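Local coordinates for protein staphylococcus aureus CymR (Staphylococcus aureus, PDB 3T8R) that probably binds DNA as a dimeric Rrf2-type transcriptional regulator that senses oxidation through a thiol and controls stress resistance and the oxidative response, at residues L43-E46 with Q47-P51; E75-S78 with A79-I83; G27-S30 with L31-A35. One frame throughout, in Å; residues are numbered along the deposited sequence.

In the fold
Three short-range contacts, each between adjoining segments, show how a small regulator builds its helices. From the N terminus comes interaction 3 (27-35), where strand 29-30 turns into helix 31-37; then interaction 1 (43-51), wholly within helix 42-54; then interaction 2 (75-83), where the loop after strand 67-70 enters helix 79-87. They stand in series, none nesting in or crossing another, and none closes a long loop. Interactions 3 and 1 touch, Leu45 and Val49 packing on Leu31 across successive helices, consistent with a helix-turn-helix. Interaction 2 lies about 17 Å from interaction 1 and 20 Å from interaction 3, centre to centre, and its Ala79 packs on Leu106 of the second subunit.

Interaction 1 (L43-E46 with Q47-P51); sequences LYLE and QLVGP
Leu43 O takes a weak bond from Gln47 N at 3.4 Å. Tyr44 O accepts from the same N-H, also weakly, while the aliphatic part of Gln47 runs past both carbonyls. The Tyr44 ring leaves from the opposite side of CB to the backbone N (chi1 -179°), and its CE2 rests 4.0 Å from Leu48 CD1, the two side chains crossing obliquely. Both also lean on helix 8-21, Tyr44 on Thr8 and Lys9, Leu48 on Lys9 and Tyr12. Leu45 follows with a doubly used carbonyl: Val49 N lies nearly along the C=O axis at 2.9 Å (159° at the hydrogen), whereas Leu48 N, also 2.9 Å from Leu45 O, comes from above the carbonyl plane on a more bent path. On the apolar side, Leu45 CD2 reaches Val49 CG2 at 4.1 Å and Leu48 CD1 at 4.2 Å, and Leu45 and Val49 both pack on Leu31 of helix 31-37. Glu46 O receives Gly50 N at 3.0 Å in a nearly straight bond (160°). The next residue, Pro51, has no amide hydrogen to give to the turn before, and the helix kinks there. The chemistry is thus that of an amphipathic helix, Leu45, Leu48 and Val49 set against helices 8-21 and 31-37, with Gln47 exposed and Glu46, partly so, at the margin against Leu31, consistent with the recognition helix of a helix-turn-helix.

Interaction 2 (E75-S78 with A79-I83); sequences EEIS and AGDII
Ala79, the first residue of helix 79-87, turns its methyl away from Ser78, the N-cap, although CB still lies against the Ser78 carbonyl carbon. Gly80 carries the chain round to Asp81, where the capping box closes. Asp81 N donates to Ser78 OG at 2.9 Å (156° at the hydrogen), and in return Ser78 N donates to Asp81 OD2, again at 2.9 Å, meeting it from above the carboxylate plane. Ser78 can serve as cap because its chi1 of 75° places OG between its own N and carbonyl carbon, facing the amide of Asp81. The other carboxylate oxygen, OD1, makes a salt bridge to Arg84, which fixes the group further. Ile82 N then gives the first full helical turn its bond to Ser78 O at 3.2 Å, and its side chain reaches back to place CD1 3.7 Å from Ile77 CG2, the two isoleucines crossing at about a right angle. This pair, the residue before the N-cap against the fourth residue after it, is a hydrophobic staple, and it packs on Leu14 and Met17 of helix 8-21. Backbone bonds join Gly80 to Leu118 of helix 101-119, Ala79 to Thr121 and Ile77 to Leu123, while Ala79 also packs on Leu106 of the second subunit.

Interaction 3 (G27-S30 with L31-A35); sequences GCIS and LKSIA
Ser30 is the hub here: last residue of strand 29-30 and N-cap of helix 31-37, it meets Ser33 with both its hydroxyl and its carbonyl. With chi1 at 63°, OG sits over the opening turn and accepts from Ser33 N at 2.9 Å, a somewhat bent bond (146° at the hydrogen). Ser30 O is gripped as well. Ile34 N reaches it at 3.2 Å in a much straighter bond (165°), and Ser33 OG donates to it at 3.2 Å from the same face of the carbonyl plane; a further bond from Ser33 N is weak. Ser33 thus answers the cap twice, through its amide and through its hydroxyl. Ile29, next to Cys28, the one cysteine and so probably the sensing thiol, adds the apolar half. Its CG2 branch, anti to the backbone N, touches the first turn: it lies 3.1 Å from Ser33 OG, a tight approach, and 3.5 Å from Ile34 CG1, the two isoleucines lying at about a right angle. The end of the Ile29 side chain leads away from the helix start, and the residue also packs on Leu20 and Lys23, while Ile34 rests on Leu16 of helix 8-21. Backbone bonds of Ile29 with Tyr68 and of Leu31, the first helix residue, with Gly66 tie the junction to the sheet. What the chemistry implies is a helix start in which one serine takes the amides of Ser33 and Ile34, a hydrophobic staple, Ile29 with Ile34, beside the polar cap, and a hydrogen-bonded join between the small sheet and the first helix of the putative helix-turn-helix.

Interaction 1 (L43-E46 with Q47-P51)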
ATOM      1  N   LEU A  43      21.724  -2.731 -17.890  1.00 23.73           N
ATOM      2  CA  LEU A  43      22.156  -1.545 -17.168  1.00 26.68           C
ATOM      3  C   LEU A  43      21.237  -1.278 -15.979  1.00 30.28           C
ATOM      4  O   LEU A  43      21.698  -0.923 -14.893  1.00 30.15           O
ATOM      5  CB  LEU A  43      22.199  -0.344 -18.112  1.00 32.65           C
ATOM      6  CG  LEU A  43      22.840   0.973 -17.664  1.00 32.36           C
ATOM      7  CD1 LEU A  43      24.337   0.818 -17.404  1.00 28.62           C
ATOM      8  CD2 LEU A  43      22.575   2.050 -18.716  1.00 34.13           C
ATOM      9  N   TYR A  44      19.933  -1.456 -16.182  1.00 23.50           N
ATOM     10  CA  TYR A  44      18.988  -1.257 -15.102  1.00 28.04           C
ATOM     11  C   TYR A  44      19.208  -2.322 -14.035  1.00 24.51           C
ATOM     12  O   TYR A  44      19.153  -2.034 -12.845  1.00 26.52           O
ATOM     13  CB  TYR A  44      17.554  -1.308 -15.632  1.00 26.41           C
ATOM     14  CG  TYR A  44      16.502  -1.088 -14.574  1.00 27.24           C
ATOM     15  CD1 TYR A  44      16.101   0.194 -14.220  1.00 33.20           C
ATOM     16  CD2 TYR A  44      15.899  -2.165 -13.936  1.00 28.06           C
ATOM     17  CE1 TYR A  44      15.129   0.399 -13.256  1.00 29.96           C
ATOM     18  CE2 TYR A  44      14.935  -1.971 -12.967  1.00 30.16           C
ATOM     19  CZ  TYR A  44      14.552  -0.688 -12.632  1.00 29.50           C
ATOM     20  OH  TYR A  44      13.584  -0.500 -11.666  1.00 29.50           O
ATOM     21  N   LEU A  45      19.483  -3.548 -14.464  1.00 24.92           N
ATOM     22  CA  LEU A  45      19.694  -4.643 -13.523  1.00 24.86           C
ATOM     23  C   LEU A  45      20.912  -4.320 -12.666  1.00 24.47           C
ATOM     24  O   LEU A  45      20.938  -4.594 -11.468  1.00 24.04           O
ATOM     25  CB  LEU A  45      19.924  -5.961 -14.264  1.00 27.01           C
ATOM     26  CG  LEU A  45      19.251  -7.241 -13.754  1.00 36.54           C
ATOM     27  CD1 LEU A  45      19.895  -8.469 -14.382  1.00 35.06           C
ATOM     28  CD2 LEU A  45      19.264  -7.361 -12.236  1.00 35.56           C
ATOM     29  N   GLU A  46      21.915  -3.728 -13.296  1.00 27.30           N
ATOM     30  CA  GLU A  46      23.144  -3.363 -12.607  1.00 27.98           C
ATOM     31  C   GLU A  46      22.875  -2.462 -11.410  1.00 27.48           C
ATOM     32  O   GLU A  46      23.542  -2.573 -10.383  1.00 31.02           O
ATOM     33  CB  GLU A  46      24.111  -2.689 -13.581  1.00 30.26           C
ATOM     34  CG  GLU A  46      25.450  -2.314 -12.971  1.00 35.34           C
ATOM     35  CD  GLU A  46      26.180  -3.506 -12.409  1.00 39.25           C
ATOM     36  OE1 GLU A  46      26.814  -3.361 -11.340  1.00 44.68           O
ATOM     37  OE2 GLU A  46      26.131  -4.590 -13.038  1.00 43.83           O
ATOM     38  N   GLN A  47      21.890  -1.581 -11.536  1.00 27.97           N
ATOM     39  CA  GLN A  47      21.534  -0.667 -10.452  1.00 29.57           C
ATOM     40  C   GLN A  47      20.874  -1.375  -9.277  1.00 31.69           C
ATOM     41  O   GLN A  47      20.857  -0.856  -8.163  1.00 34.79           O
ATOM     42  CB  GLN A  47      20.634   0.448 -10.966  1.00 32.16           C
ATOM     43  CG  GLN A  47      21.340   1.391 -11.923  1.00 32.39           C
ATOM     44  CD  GLN A  47      20.419   2.476 -12.442  1.00 41.18           C
ATOM     45  OE1 GLN A  47      19.193   2.359 -12.362  1.00 40.65           O
ATOM     46  NE2 GLN A  47      21.004   3.539 -12.984  1.00 43.41           N
ATOM     47  N   LEU A  48      20.330  -2.558  -9.530  1.00 25.52           N
ATOM     48  CA  LEU A  48      19.715  -3.342  -8.469  1.00 27.34           C
ATOM     49  C   LEU A  48      20.785  -4.189  -7.816  1.00 26.37           C
ATOM     50  O   LEU A  48      20.812  -4.355  -6.600  1.00 26.52           O
ATOM     51  CB  LEU A  48      18.628  -4.249  -9.040  1.00 27.65           C
ATOM     52  CG  LEU A  48      17.576  -3.556  -9.898  1.00 26.15           C
ATOM     53  CD1 LEU A  48      16.614  -4.595 -10.436  1.00 27.62           C
ATOM     54  CD2 LEU A  48      16.832  -2.533  -9.072  1.00 28.11           C
ATOM     55  N   VAL A  49      21.666  -4.733  -8.642  1.00 25.53           N
ATOM     56  CA  VAL A  49      22.717  -5.611  -8.156  1.00 24.30           C
ATOM     57  C   VAL A  49      23.660  -4.873  -7.216  1.00 30.55           C
ATOM     58  O   VAL A  49      24.056  -5.405  -6.180  1.00 32.00           O
ATOM     59  CB  VAL A  49      23.514  -6.188  -9.314  1.00 28.70           C
ATOM     60  CG1 VAL A  49      24.837  -6.727  -8.817  1.00 33.81           C
ATOM     61  CG2 VAL A  49      22.701  -7.265 -10.016  1.00 28.57           C
ATOM     62  N   GLY A  50      24.011  -3.645  -7.574  1.00 31.64           N
ATOM     63  CA  GLY A  50      24.922  -2.851  -6.767  1.00 31.21           C
ATOM     64  C   GLY A  50      24.624  -2.895  -5.277  1.00 30.82           C
ATOM     65  O   GLY A  50      25.459  -3.350  -4.491  1.00 30.50           O
ATOM     66  N   PRO A  51      23.430  -2.426  -4.881  1.00 28.72           N
ATOM     67  CA  PRO A  51      23.013  -2.382  -3.476  1.00 28.95           C
ATOM     68  C   PRO A  51      22.903  -3.760  -2.817  1.00 28.51           C
ATOM     69  O   PRO A  51      23.268  -3.899  -1.653  1.00 28.12           O
ATOM     70  CB  PRO A  51      21.642  -1.709  -3.538  1.00 33.88           C
ATOM     71  CG  PRO A  51      21.688  -0.883  -4.779  1.00 30.97           C
ATOM     72  CD  PRO A  51      22.509  -1.669  -5.752  1.00 30.66           C
TER

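Interaction 2 (E75-S78 with A79-I83)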
ATOM      1  N   GLU A  75      16.875 -18.615   3.411  1.00 22.23           N
ATOM      2  CA  GLU A  75      16.072 -18.692   4.621  1.00 22.98           C
ATOM      3  C   GLU A  75      16.401 -17.577   5.609  1.00 25.97           C
ATOM      4  O   GLU A  75      15.646 -17.332   6.552  1.00 29.07           O
ATOM      5  CB  GLU A  75      16.189 -20.072   5.285  1.00 28.46           C
ATOM      6  CG  GLU A  75      17.513 -20.358   5.975  1.00 31.50           C
ATOM      7  CD  GLU A  75      17.517 -21.714   6.675  1.00 36.78           C
ATOM      8  OE1 GLU A  75      16.455 -22.114   7.191  1.00 38.76           O
ATOM      9  OE2 GLU A  75      18.572 -22.384   6.710  1.00 40.45           O
ATOM     10  N   GLU A  76      17.503 -16.876   5.369  1.00 24.36           N
ATOM     11  CA  GLU A  76      17.932 -15.781   6.238  1.00 23.50           C
ATOM     12  C   GLU A  76      17.521 -14.408   5.719  1.00 28.63           C
ATOM     13  O   GLU A  76      17.819 -13.393   6.352  1.00 27.51           O
ATOM     14  CB  GLU A  76      19.459 -15.812   6.419  1.00 28.50           C
ATOM     15  CG  GLU A  76      19.972 -16.997   7.227  1.00 29.05           C
ATOM     16  CD  GLU A  76      21.445 -16.874   7.606  1.00 34.75           C
ATOM     17  OE1 GLU A  76      22.138 -16.006   7.050  1.00 31.30           O
ATOM     18  OE2 GLU A  76      21.908 -17.651   8.463  1.00 41.26           O
ATOM     19  N   ILE A  77      16.850 -14.363   4.568  1.00 24.12           N
ATOM     20  CA  ILE A  77      16.549 -13.092   3.922  1.00 19.61           C
ATOM     21  C   ILE A  77      15.045 -12.936   3.777  1.00 23.16           C
ATOM     22  O   ILE A  77      14.383 -13.855   3.309  1.00 21.59           O
ATOM     23  CB  ILE A  77      17.127 -13.017   2.497  1.00 20.74           C
ATOM     24  CG1 ILE A  77      18.633 -13.297   2.503  1.00 22.52           C
ATOM     25  CG2 ILE A  77      16.827 -11.653   1.860  1.00 23.10           C
ATOM     26  CD1 ILE A  77      19.246 -13.337   1.123  1.00 22.50           C
ATOM     27  N   SER A  78      14.517 -11.784   4.179  1.00 21.88           N
ATOM     28  CA  SER A  78      13.083 -11.523   4.018  1.00 25.15           C
ATOM     29  C   SER A  78      12.802 -10.613   2.825  1.00 23.67           C
ATOM     30  O   SER A  78      13.668  -9.866   2.364  1.00 22.14           O
ATOM     31  CB  SER A  78      12.478 -10.904   5.286  1.00 25.55           C
ATOM     32  OG  SER A  78      12.848  -9.540   5.403  1.00 24.95           O
ATOM     33  N   ALA A  79      11.581 -10.697   2.306  1.00 22.98           N
ATOM     34  CA  ALA A  79      11.178  -9.829   1.210  1.00 21.81           C
ATOM     35  C   ALA A  79      11.327  -8.383   1.657  1.00 20.11           C
ATOM     36  O   ALA A  79      11.725  -7.505   0.883  1.00 21.57           O
ATOM     37  CB  ALA A  79       9.766 -10.130   0.825  1.00 20.47           C
ATOM     38  N   GLY A  80      11.020  -8.144   2.929  1.00 20.78           N
ATOM     39  CA  GLY A  80      11.131  -6.815   3.488  1.00 26.33           C
ATOM     40  C   GLY A  80      12.556  -6.299   3.437  1.00 24.48           C
ATOM     41  O   GLY A  80      12.781  -5.136   3.088  1.00 27.12           O
ATOM     42  N   ASP A  81      13.504  -7.167   3.783  1.00 24.54           N
ATOM     43  CA  ASP A  81      14.927  -6.832   3.743  1.00 23.71           C
ATOM     44  C   ASP A  81      15.275  -6.324   2.344  1.00 26.44           C
ATOM     45  O   ASP A  81      15.941  -5.301   2.174  1.00 25.55           O
ATOM     46  CB  ASP A  81      15.782  -8.067   4.070  1.00 26.02           C
ATOM     47  CG  ASP A  81      15.670  -8.513   5.528  1.00 31.30           C
ATOM     48  OD1 ASP A  81      15.411  -7.654   6.403  1.00 31.96           O
ATOM     49  OD2 ASP A  81      15.856  -9.729   5.791  1.00 30.96           O
ATOM     50  N   ILE A  82      14.805  -7.050   1.335  1.00 21.95           N
ATOM     51  CA  ILE A  82      15.144  -6.729  -0.037  1.00 22.63           C
ATOM     52  C   ILE A  82      14.527  -5.410  -0.471  1.00 24.27           C
ATOM     53  O   ILE A  82      15.183  -4.555  -1.061  1.00 23.97           O
ATOM     54  CB  ILE A  82      14.725  -7.873  -0.980  1.00 20.20           C
ATOM     55  CG1 ILE A  82      15.596  -9.100  -0.694  1.00 23.43           C
ATOM     56  CG2 ILE A  82      14.886  -7.435  -2.421  1.00 21.46           C
ATOM     57  CD1 ILE A  82      15.051 -10.433  -1.203  1.00 24.62           C
ATOM     58  N   ILE A  83      13.247  -5.236  -0.179  1.00 25.05           N
ATOM     59  CA  ILE A  83      12.585  -4.002  -0.543  1.00 24.76           C
ATOM     60  C   ILE A  83      13.264  -2.808   0.120  1.00 26.93           C
ATOM     61  O   ILE A  83      13.525  -1.794  -0.524  1.00 28.98           O
ATOM     62  CB  ILE A  83      11.118  -4.034  -0.143  1.00 28.99           C
ATOM     63  CG1 ILE A  83      10.397  -5.163  -0.882  1.00 31.08           C
ATOM     64  CG2 ILE A  83      10.477  -2.700  -0.454  1.00 31.89           C
ATOM     65  CD1 ILE A  83      10.483  -5.033  -2.359  1.00 31.66           C
TER

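Interaction 3 (G27-S30 with L31-A35)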
ATOM      1  N   GLY A  27      25.872 -22.955  -8.468  1.00 49.76           N
ATOM      2  CA  GLY A  27      26.641 -22.115  -9.363  1.00 48.73           C
ATOM      3  C   GLY A  27      26.003 -20.753  -9.545  1.00 51.28           C
ATOM      4  O   GLY A  27      25.506 -20.163  -8.584  1.00 50.99           O
ATOM      5  N   CYS A  28      25.986 -20.259 -10.777  1.00 48.06           N
ATOM      6  CA  CYS A  28      25.609 -18.872 -11.010  1.00 43.14           C
ATOM      7  C   CYS A  28      24.577 -18.651 -12.105  1.00 44.18           C
ATOM      8  O   CYS A  28      24.326 -19.520 -12.941  1.00 45.94           O
ATOM      9  CB  CYS A  28      26.857 -18.051 -11.323  1.00 43.63           C
ATOM     10  SG  CYS A  28      28.084 -18.113 -10.011  1.00 58.37           S
ATOM     11  N   ILE A  29      23.976 -17.467 -12.075  1.00 38.51           N
ATOM     12  CA  ILE A  29      23.100 -17.021 -13.138  1.00 37.72           C
ATOM     13  C   ILE A  29      23.673 -15.731 -13.702  1.00 36.82           C
ATOM     14  O   ILE A  29      24.053 -14.828 -12.951  1.00 32.65           O
ATOM     15  CB  ILE A  29      21.682 -16.760 -12.626  1.00 35.86           C
ATOM     16  CG1 ILE A  29      21.162 -17.979 -11.861  1.00 42.06           C
ATOM     17  CG2 ILE A  29      20.745 -16.431 -13.785  1.00 42.18           C
ATOM     18  CD1 ILE A  29      21.172 -19.254 -12.682  1.00 45.47           C
ATOM     19  N   SER A  30      23.756 -15.648 -15.025  1.00 37.78           N
ATOM     20  CA  SER A  30      24.295 -14.454 -15.663  1.00 34.96           C
ATOM     21  C   SER A  30      23.330 -13.300 -15.494  1.00 32.97           C
ATOM     22  O   SER A  30      22.111 -13.492 -15.496  1.00 33.48           O
ATOM     23  CB  SER A  30      24.557 -14.698 -17.151  1.00 35.88           C
ATOM     24  OG  SER A  30      23.352 -14.978 -17.835  1.00 34.47           O
ATOM     25  N   LEU A  31      23.874 -12.100 -15.337  1.00 33.84           N
ATOM     26  CA  LEU A  31      23.041 -10.908 -15.328  1.00 31.39           C
ATOM     27  C   LEU A  31      22.277 -10.861 -16.631  1.00 33.18           C
ATOM     28  O   LEU A  31      21.087 -10.543 -16.664  1.00 32.87           O
ATOM     29  CB  LEU A  31      23.895  -9.647 -15.203  1.00 36.63           C
ATOM     30  CG  LEU A  31      24.146  -9.161 -13.777  1.00 39.18           C
ATOM     31  CD1 LEU A  31      24.345  -7.652 -13.776  1.00 38.90           C
ATOM     32  CD2 LEU A  31      22.981  -9.538 -12.887  1.00 38.36           C
ATOM     33  N   LYS A  32      22.974 -11.195 -17.709  1.00 32.85           N
ATOM     34  CA  LYS A  32      22.362 -11.184 -19.032  1.00 36.92           C
ATOM     35  C   LYS A  32      21.089 -12.027 -19.074  1.00 31.94           C
ATOM     36  O   LYS A  32      20.070 -11.593 -19.611  1.00 33.25           O
ATOM     37  CB  LYS A  32      23.356 -11.665 -20.086  1.00 37.69           C
ATOM     38  CG  LYS A  32      22.777 -11.766 -21.483  1.00 42.96           C
ATOM     39  CD  LYS A  32      23.879 -11.836 -22.531  1.00 44.75           C
ATOM     40  CE  LYS A  32      24.956 -12.823 -22.128  1.00 46.20           C
ATOM     41  NZ  LYS A  32      26.044 -12.911 -23.144  1.00 55.53           N
ATOM     42  N   SER A  33      21.140 -13.222 -18.496  1.00 35.05           N
ATOM     43  CA  SER A  33      19.981 -14.109 -18.536  1.00 34.87           C
ATOM     44  C   SER A  33      18.817 -13.594 -17.667  1.00 34.20           C
ATOM     45  O   SER A  33      17.669 -13.671 -18.066  1.00 32.57           O
ATOM     46  CB  SER A  33      20.364 -15.551 -18.187  1.00 38.33           C
ATOM     47  OG  SER A  33      20.332 -15.781 -16.791  1.00 42.47           O
ATOM     48  N   ILE A  34      19.123 -13.041 -16.498  1.00 30.47           N
ATOM     49  CA  ILE A  34      18.086 -12.475 -15.636  1.00 30.97           C
ATOM     50  C   ILE A  34      17.398 -11.275 -16.282  1.00 30.23           C
ATOM     51  O   ILE A  34      16.167 -11.166 -16.259  1.00 32.66           O
ATOM     52  CB  ILE A  34      18.651 -12.072 -14.253  1.00 33.05           C
ATOM     53  CG1 ILE A  34      19.163 -13.308 -13.519  1.00 34.43           C
ATOM     54  CG2 ILE A  34      17.575 -11.387 -13.414  1.00 34.02           C
ATOM     55  CD1 ILE A  34      20.158 -13.009 -12.418  1.00 34.04           C
ATOM     56  N   ALA A  35      18.186 -10.374 -16.864  1.00 28.91           N
ATOM     57  CA  ALA A  35      17.639  -9.198 -17.530  1.00 28.79           C
ATOM     58  C   ALA A  35      16.715  -9.625 -18.663  1.00 29.49           C
ATOM     59  O   ALA A  35      15.606  -9.112 -18.808  1.00 29.63           O
ATOM     60  CB  ALA A  35      18.758  -8.306 -18.064  1.00 31.16           C
TER